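Local atomic coordinates of YECBM32 (Yersinia enterocolitica, PDB entry 2JDA), a protein that binds polygalacturonic acid, a component of plant pectin, in the bacterial periplasm as a carbohydrate-binding module of family 32. Residues A[35-40]-A[125-130]; A[41-46]-A[116-121]. All coordinates share one frame; numbering follows the deposited sequence.

Contact 1 of 2, residues A[35-40]-A[125-130]. With CA (calcium ion), chain C.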
ATOM      1  N   LYS A  35     -12.234   7.312  -3.672  1.00 16.57           N
ATOM      2  CA  LYS A  35     -12.110   8.613  -4.284  1.00 18.07           C
ATOM      3  C   LYS A  35     -11.073   9.517  -3.578  1.00 17.98           C
ATOM      4  O   LYS A  35     -10.784  10.579  -4.085  1.00 20.94           O
ATOM      5  CB  LYS A  35     -13.443   9.378  -4.299  1.00 19.65           C
ATOM      6  CG  LYS A  35     -14.587   8.641  -4.954  1.00 24.75           C
ATOM      7  CD  LYS A  35     -15.937   9.378  -4.562  1.00 30.11           C
ATOM      8  CE  LYS A  35     -16.485   9.043  -3.114  1.00 32.52           C
ATOM      9  NZ  LYS A  35     -16.510   7.595  -2.687  1.00 32.70           N
ATOM     10  N   THR A  36     -10.616   9.166  -2.386  1.00 15.23           N
ATOM     11  CA  THR A  36      -9.536   9.944  -1.729  1.00 13.43           C
ATOM     12  C   THR A  36      -8.243   9.131  -1.848  1.00 12.93           C
ATOM     13  O   THR A  36      -8.251   7.900  -1.799  1.00 12.64           O
ATOM     14  CB  THR A  36      -9.823  10.143  -0.248  1.00 13.10           C
ATOM     15  OG1 THR A  36      -9.814   8.869   0.409  1.00 13.36           O
ATOM     16  CG2 THR A  36     -11.176  10.779  -0.029  1.00 14.66           C
ATOM     17  N   ARG A  37      -7.125   9.829  -1.968  1.00 10.59           N
ATOM     18  CA  ARG A  37      -5.816   9.194  -2.113  1.00 10.51           C
ATOM     19  C   ARG A  37      -4.757   9.875  -1.311  1.00 10.22           C
ATOM     20  O   ARG A  37      -4.859  11.034  -0.977  1.00 10.04           O
ATOM     21  CB  ARG A  37      -5.416   9.166  -3.579  1.00 10.60           C
ATOM     22  CG  ARG A  37      -5.182  10.504  -4.246  1.00 11.47           C
ATOM     23  CD  ARG A  37      -4.922  10.368  -5.720  1.00 13.40           C
ATOM     24  NE  ARG A  37      -4.764  11.614  -6.460  1.00 15.46           N
ATOM     25  CZ  ARG A  37      -5.753  12.298  -6.979  1.00 16.86           C
ATOM     26  NH1 ARG A  37      -7.016  11.963  -6.762  1.00 18.92           N
ATOM     27  NH2 ARG A  37      -5.440  13.362  -7.687  1.00 21.76           N
ATOM     28  N   TRP A  38      -3.750   9.084  -0.969  1.00  9.57           N
ATOM     29  CA  TRP A  38      -2.439   9.582  -0.582  1.00  9.30           C
ATOM     30  C   TRP A  38      -1.604   9.711  -1.840  1.00  9.54           C
ATOM     31  O   TRP A  38      -1.591   8.808  -2.682  1.00 10.63           O
ATOM     32  CB  TRP A  38      -1.753   8.576   0.362  1.00  8.86           C
ATOM     33  CG  TRP A  38      -0.300   8.872   0.600  1.00  8.87           C
ATOM     34  CD1 TRP A  38       0.203   9.965   1.269  1.00  9.64           C
ATOM     35  CD2 TRP A  38       0.824   8.116   0.179  1.00  9.17           C
ATOM     36  NE1 TRP A  38       1.571   9.968   1.227  1.00  9.76           N
ATOM     37  CE2 TRP A  38       1.984   8.810   0.605  1.00 10.08           C
ATOM     38  CE3 TRP A  38       0.993   6.920  -0.560  1.00  9.97           C
ATOM     39  CZ2 TRP A  38       3.263   8.349   0.322  1.00 11.10           C
ATOM     40  CZ3 TRP A  38       2.248   6.475  -0.824  1.00 10.97           C
ATOM     41  CH2 TRP A  38       3.383   7.192  -0.369  1.00 10.76           C
ATOM     42  N   ALA A  39      -0.866  10.798  -1.940  1.00  9.61           N
ATOM     43  CA  ALA A  39       0.075  11.013  -3.050  1.00  9.71           C
ATOM     44  C   ALA A  39       1.314  11.743  -2.551  1.00  9.66           C
ATOM     45  O   ALA A  39       1.213  12.685  -1.778  1.00 10.57           O
ATOM     46  CB  ALA A  39      -0.533  11.800  -4.159  1.00 10.87           C
ATOM     47  N   ALA A  40       2.480  11.315  -3.032  1.00  9.92           N
ATOM     48  CA  ALA A  40       3.767  11.914  -2.657  1.00 10.58           C
ATOM     49  C   ALA A  40       4.704  11.765  -3.832  1.00  9.94           C
ATOM     50  O   ALA A  40       4.532  10.864  -4.630  1.00 11.05           O
ATOM     51  CB  ALA A  40       4.332  11.224  -1.452  1.00 10.53           C
ATOM     52  N   TRP A 125       5.256  10.643  -9.254  1.00 14.36           N
ATOM     53  CA  TRP A 125       4.280  10.588  -8.169  1.00 13.27           C
ATOM     54  C   TRP A 125       3.910   9.143  -7.838  1.00 12.50           C
ATOM     55  O   TRP A 125       3.751   8.296  -8.720  1.00 13.22           O
ATOM     56  CB  TRP A 125       2.997  11.361  -8.480  1.00 13.83           C
ATOM     57  CG  TRP A 125       3.168  12.845  -8.427  1.00 13.58           C
ATOM     58  CD1 TRP A 125       3.547  13.674  -9.451  1.00 17.17           C
ATOM     59  CD2 TRP A 125       3.020  13.659  -7.293  1.00 14.07           C
ATOM     60  NE1 TRP A 125       3.613  14.975  -9.006  1.00 20.08           N
ATOM     61  CE2 TRP A 125       3.272  14.994  -7.684  1.00 17.66           C
ATOM     62  CE3 TRP A 125       2.655  13.422  -5.976  1.00 14.18           C
ATOM     63  CZ2 TRP A 125       3.218  16.036  -6.809  1.00 18.98           C
ATOM     64  CZ3 TRP A 125       2.629  14.466  -5.113  1.00 15.26           C
ATOM     65  CH2 TRP A 125       2.855  15.759  -5.527  1.00 17.66           C
ATOM     66  N   SER A 126       3.769   8.889  -6.547  1.00 10.40           N
ATOM     67  CA  SER A 126       3.191   7.670  -6.019  1.00 10.85           C
ATOM     68  C   SER A 126       1.831   8.017  -5.478  1.00 11.08           C
ATOM     69  O   SER A 126       1.730   8.901  -4.628  1.00 13.66           O
ATOM     70  CB  SER A 126       4.070   7.106  -4.895  1.00 10.93           C
ATOM     71  OG  SER A 126       5.375   6.740  -5.356  1.00 11.38           O
ATOM     72  N   ALA A 127       0.771   7.383  -5.957  1.00 10.65           N
ATOM     73  CA  ALA A 127      -0.564   7.761  -5.539  1.00 10.68           C
ATOM     74  C   ALA A 127      -1.406   6.487  -5.348  1.00 10.34           C
ATOM     75  O   ALA A 127      -1.496   5.665  -6.256  1.00 10.91           O
ATOM     76  CB  ALA A 127      -1.201   8.713  -6.568  1.00 10.96           C
ATOM     77  N   ILE A 128      -1.999   6.338  -4.182  1.00 10.42           N
ATOM     78  CA  ILE A 128      -2.738   5.142  -3.792  1.00  9.70           C
ATOM     79  C   ILE A 128      -4.089   5.553  -3.236  1.00 10.30           C
ATOM     80  O   ILE A 128      -4.155   6.300  -2.279  1.00 10.32           O
ATOM     81  CB  ILE A 128      -1.938   4.263  -2.801  1.00 11.08           C
ATOM     82  CG1 ILE A 128      -0.603   3.836  -3.418  1.00 11.72           C
ATOM     83  CG2 ILE A 128      -2.757   3.087  -2.424  1.00 10.92           C
ATOM     84  CD1 ILE A 128       0.409   3.163  -2.438  1.00 11.73           C
ATOM     85  N   ASN A 129      -5.157   5.040  -3.848  1.00 10.57           N
ATOM     86  CA  ASN A 129      -6.500   5.354  -3.369  1.00 11.28           C
ATOM     87  C   ASN A 129      -6.828   4.645  -2.069  1.00 11.22           C
ATOM     88  O   ASN A 129      -7.462   5.214  -1.153  1.00 12.35           O
ATOM     89  CB  ASN A 129      -7.554   4.978  -4.410  1.00 11.76           C
ATOM     90  CG  ASN A 129      -7.432   5.728  -5.728  1.00 13.40           C
ATOM     91  OD1 ASN A 129      -6.882   6.821  -5.809  1.00 15.15           O
ATOM     92  ND2 ASN A 129      -7.963   5.104  -6.822  1.00 15.71           N
ATOM     93  N   GLU A 130      -6.448   3.372  -1.958  1.00 12.01           N
ATOM     94  CA  GLU A 130      -6.823   2.582  -0.808  1.00 13.14           C
ATOM     95  C   GLU A 130      -5.882   1.378  -0.685  1.00 12.10           C
ATOM     96  O   GLU A 130      -5.342   0.832  -1.654  1.00 12.07           O
ATOM     97  CB  GLU A 130      -8.263   2.091  -0.987  1.00 14.31           C
ATOM     98  CG  GLU A 130      -8.981   1.800   0.279  1.00 20.75           C
ATOM     99  CD  GLU A 130      -9.309   2.997   1.177  1.00 17.17           C
ATOM    100  OE1 GLU A 130      -9.398   4.223   0.839  1.00 17.28           O
ATOM    101  OE2 GLU A 130      -9.391   2.658   2.317  1.00 20.89           O
TER
HETATM  102 CA    CA C1146      -9.008   6.519   0.111  1.00 11.95          CA
HETATM  103  O   HOH W   1      -8.392   9.093  -5.819  1.00 22.60           O
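T36 and N129 meet through the calcium ion that both bind. From CB, the T36 side chain forks: a chi1 of 65° folds OG1 back over its own backbone and brings it, at 2.5 Å, to the same calcium ion that T36 O binds, so one threonine supplies two ligands. N129 O and E130 OE1 add one each; carbonyl oxygens from N28 and D33 and a carboxylate oxygen from D31 complete the seven. Oxygens suit this hard cation, and T36 O and N129 O can lie 2.9 Å apart because the metal offsets their repulsion. N129 OD1 packs 3.6 Å from R37 CB and accepts a 2.7 Å hydrogen bond from a water, which R37 NH1 reaches only weakly. Beyond the site the strands run antiparallel, W38 paired with I128 and A40 with S126 by two backbone bonds each. W38 CZ3 and I128 CD1 meet at 4.1 Å, apolar groups suited to a buried face. Small A39 and A127 abut through their CB atoms at 4.0 Å, and the W125 ring brings CE3 to 3.4 Å from A40 C. The classic beta bulge of N129 and E130, opposite V62, forms part of the calcium site of this F5/8 type C (discoidin-like) beta-sandwich.

Contact 2 of 2, residues A[41-46]-A[116-121]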
ATOM      1  N   SER A  41       5.720  12.634  -3.946  1.00 11.74           N
ATOM      2  CA  SER A  41       6.630  12.625  -5.092  1.00 11.89           C
ATOM      3  C   SER A  41       8.018  12.134  -4.690  1.00 11.05           C
ATOM      4  O   SER A  41       8.492  12.314  -3.551  1.00 12.47           O
ATOM      5  CB  SER A  41       6.699  13.995  -5.752  1.00 14.27           C
ATOM      6  OG  SER A  41       6.970  14.995  -4.865  1.00 18.57           O
ATOM      7  N   GLY A  42       8.667  11.485  -5.663  1.00 11.43           N
ATOM      8  CA  GLY A  42       9.962  10.903  -5.449  1.00 11.33           C
ATOM      9  C   GLY A  42       9.885   9.610  -4.673  1.00 11.64           C
ATOM     10  O   GLY A  42       8.799   9.040  -4.525  1.00 16.08           O
ATOM     11  N   GLU A  43      10.994   9.091  -4.232  1.00 10.41           N
ATOM     12  CA  GLU A  43      10.999   7.866  -3.448  1.00 10.91           C
ATOM     13  C   GLU A  43      10.395   8.234  -2.106  1.00  9.94           C
ATOM     14  O   GLU A  43      10.882   9.134  -1.406  1.00  9.99           O
ATOM     15  CB  GLU A  43      12.396   7.276  -3.290  1.00 12.56           C
ATOM     16  CG  GLU A  43      12.912   6.594  -4.541  1.00 14.85           C
ATOM     17  CD  GLU A  43      14.313   5.969  -4.333  1.00 14.18           C
ATOM     18  OE1 GLU A  43      14.474   5.293  -3.281  1.00 17.46           O
ATOM     19  OE2 GLU A  43      15.065   6.088  -5.337  1.00 17.62           O
ATOM     20  N   SER A  44       9.333   7.519  -1.755  1.00  9.73           N
ATOM     21  CA  SER A  44       8.470   7.853  -0.652  1.00 10.05           C
ATOM     22  C   SER A  44       8.176   6.581   0.168  1.00  8.75           C
ATOM     23  O   SER A  44       8.592   5.459  -0.213  1.00  9.18           O
ATOM     24  CB  SER A  44       7.202   8.452  -1.188  1.00 10.14           C
ATOM     25  OG  SER A  44       7.447   9.625  -1.928  1.00 12.57           O
ATOM     26  N   TRP A  45       7.439   6.732   1.237  1.00  9.40           N
ATOM     27  CA  TRP A  45       6.957   5.570   1.985  1.00  9.74           C
ATOM     28  C   TRP A  45       5.680   5.947   2.679  1.00  9.30           C
ATOM     29  O   TRP A  45       5.441   7.099   3.003  1.00  9.51           O
ATOM     30  CB  TRP A  45       7.998   4.998   2.988  1.00  9.11           C
ATOM     31  CG  TRP A  45       8.531   5.965   3.967  1.00 10.50           C
ATOM     32  CD1 TRP A  45       9.629   6.752   3.819  1.00  9.68           C
ATOM     33  CD2 TRP A  45       7.892   6.399   5.174  1.00  8.93           C
ATOM     34  NE1 TRP A  45       9.746   7.603   4.900  1.00 11.31           N
ATOM     35  CE2 TRP A  45       8.686   7.404   5.739  1.00  9.13           C
ATOM     36  CE3 TRP A  45       6.736   6.002   5.862  1.00  9.44           C
ATOM     37  CZ2 TRP A  45       8.365   8.033   6.932  1.00 10.10           C
ATOM     38  CZ3 TRP A  45       6.442   6.609   7.069  1.00  9.80           C
ATOM     39  CH2 TRP A  45       7.245   7.625   7.588  1.00 11.44           C
ATOM     40  N   VAL A  46       4.837   4.938   2.906  1.00  8.97           N
ATOM     41  CA  VAL A  46       3.618   5.048   3.702  1.00  9.09           C
ATOM     42  C   VAL A  46       3.567   3.839   4.607  1.00  8.95           C
ATOM     43  O   VAL A  46       3.854   2.706   4.167  1.00 10.04           O
ATOM     44  CB  VAL A  46       2.387   5.209   2.790  1.00  9.10           C
ATOM     45  CG1 VAL A  46       2.164   4.026   1.839  1.00 10.59           C
ATOM     46  CG2 VAL A  46       1.135   5.460   3.651  1.00  9.55           C
ATOM     47  N   ASP A 116       7.454   1.151   0.504  1.00  8.41           N
ATOM     48  CA  ASP A 116       8.411   2.108  -0.031  1.00  8.84           C
ATOM     49  C   ASP A 116       8.048   2.214  -1.515  1.00  9.81           C
ATOM     50  O   ASP A 116       7.939   1.191  -2.209  1.00 10.65           O
ATOM     51  CB  ASP A 116       9.846   1.632   0.127  1.00  8.60           C
ATOM     52  CG  ASP A 116      10.298   1.503   1.574  1.00  8.50           C
ATOM     53  OD1 ASP A 116       9.603   2.014   2.531  1.00 11.23           O
ATOM     54  OD2 ASP A 116      11.352   0.852   1.843  1.00 10.43           O
ATOM     55  N   THR A 117       7.822   3.420  -2.010  1.00  9.47           N
ATOM     56  CA  THR A 117       7.275   3.618  -3.351  1.00 10.41           C
ATOM     57  C   THR A 117       8.258   4.443  -4.176  1.00 10.32           C
ATOM     58  O   THR A 117       8.993   5.282  -3.662  1.00 12.32           O
ATOM     59  CB  THR A 117       5.896   4.298  -3.321  1.00 11.30           C
ATOM     60  OG1 THR A 117       5.997   5.609  -2.766  1.00 13.03           O
ATOM     61  CG2 THR A 117       4.923   3.538  -2.429  1.00 11.85           C
ATOM     62  N   PHE A 118       8.234   4.203  -5.483  1.00 10.03           N
ATOM     63  CA  PHE A 118       9.251   4.737  -6.400  1.00 10.61           C
ATOM     64  C   PHE A 118       8.653   5.472  -7.586  1.00 11.14           C
ATOM     65  O   PHE A 118       9.364   5.673  -8.601  1.00 15.67           O
ATOM     66  CB  PHE A 118      10.180   3.605  -6.881  1.00 11.69           C
ATOM     67  CG  PHE A 118      10.769   2.796  -5.769  1.00 12.02           C
ATOM     68  CD1 PHE A 118      11.890   3.206  -5.113  1.00 17.23           C
ATOM     69  CD2 PHE A 118      10.176   1.634  -5.337  1.00 16.08           C
ATOM     70  CE1 PHE A 118      12.386   2.485  -4.036  1.00 19.25           C
ATOM     71  CE2 PHE A 118      10.702   0.890  -4.260  1.00 15.88           C
ATOM     72  CZ  PHE A 118      11.762   1.348  -3.611  1.00 18.16           C
ATOM     73  N   GLY A 119       7.383   5.910  -7.475  1.00 10.86           N
ATOM     74  CA  GLY A 119       6.694   6.564  -8.572  1.00 11.33           C
ATOM     75  C   GLY A 119       6.158   5.572  -9.554  1.00 11.85           C
ATOM     76  O   GLY A 119       6.106   4.369  -9.288  1.00 13.69           O
ATOM     77  N   THR A 120       5.754   6.080 -10.723  1.00 12.91           N
ATOM     78  CA  THR A 120       5.195   5.225 -11.753  1.00 13.69           C
ATOM     79  C   THR A 120       6.059   5.293 -12.996  1.00 15.13           C
ATOM     80  O   THR A 120       7.144   5.945 -13.038  1.00 16.21           O
ATOM     81  CB  THR A 120       3.766   5.612 -12.108  1.00 13.70           C
ATOM     82  OG1 THR A 120       3.732   6.908 -12.793  1.00 14.35           O
ATOM     83  CG2 THR A 120       2.897   5.745 -10.915  1.00 13.42           C
ATOM     84  N   ASP A 121       5.590   4.546 -14.013  1.00 16.34           N
ATOM     85  CA  ASP A 121       6.185   4.614 -15.355  1.00 18.32           C
ATOM     86  C   ASP A 121       5.843   5.867 -16.123  1.00 19.69           C
ATOM     87  O   ASP A 121       6.360   6.043 -17.238  1.00 23.30           O
ATOM     88  CB  ASP A 121       5.835   3.333 -16.137  1.00 18.58           C
ATOM     89  CG  ASP A 121       4.319   3.077 -16.285  1.00 19.44           C
ATOM     90  OD1 ASP A 121       3.471   3.639 -15.537  1.00 16.33           O
ATOM     91  OD2 ASP A 121       3.861   2.295 -17.175  1.00 22.04           O
TER
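S44 and T117 exchange two backbone hydrogen bonds, S44 N to T117 O at 3.0 Å and T117 N to S44 O at 2.8 Å, forming an antiparallel hydrogen-bonded pair in the five-stranded sheet of the beta-sandwich. The short strand segments cross at 138°. Two CA-H...O contacts flank the pair, from E43 to T117 O and from D116 to S44 O. S44 suits the turn into the strand: its OG, beside its own backbone N (chi1 -60°), donates to G42 O. G42 adopts a positive phi, a conformation open to glycine because it lacks a CB. On the face of S44 and T117, T117 OG1 lies 3.5 Å from S44 CB, and this small hydroxyl also forms a weak hydrogen bond with S126 OG. The other face carries W45 and D116, a non-hydrogen-bonded pair that touches through W45 CB and D116 OD1 at 3.4 Å. The D116 carboxylate forms a salt bridge with K114, while the W45 indole leads away toward a glycerol probably left from crystallisation. Outermost, exposed E43 can keep its carboxylate at the surface while its CG packs 3.6 Å from F118 CD1. That carboxylate is turned 60° from the ring plane, and E43 OE1 comes to the ring edge, 3.6 Å from F118 CE1.

From the N terminus, the chain supplies calcium ligands at N28, D31 and D33 before running through 35-40 and directly into 41-46. It then passes through strands including 53-63, 71-78, 85-92, 101-105 and 107-110, and returns at 116-121 to close the inner loop at contact 2. A short connection leads on to 125-130, where contact 1 closes the outer loop, so the two closures are nested rather than crossed. Contact 2 belongs to the five-stranded sheet and contact 1 to the other, mixed sheet. Where they touch, W38 CZ3 packs on V46 CG1, and S126 OG probably hydrogen-bonds with G119 N, joining the two sheets.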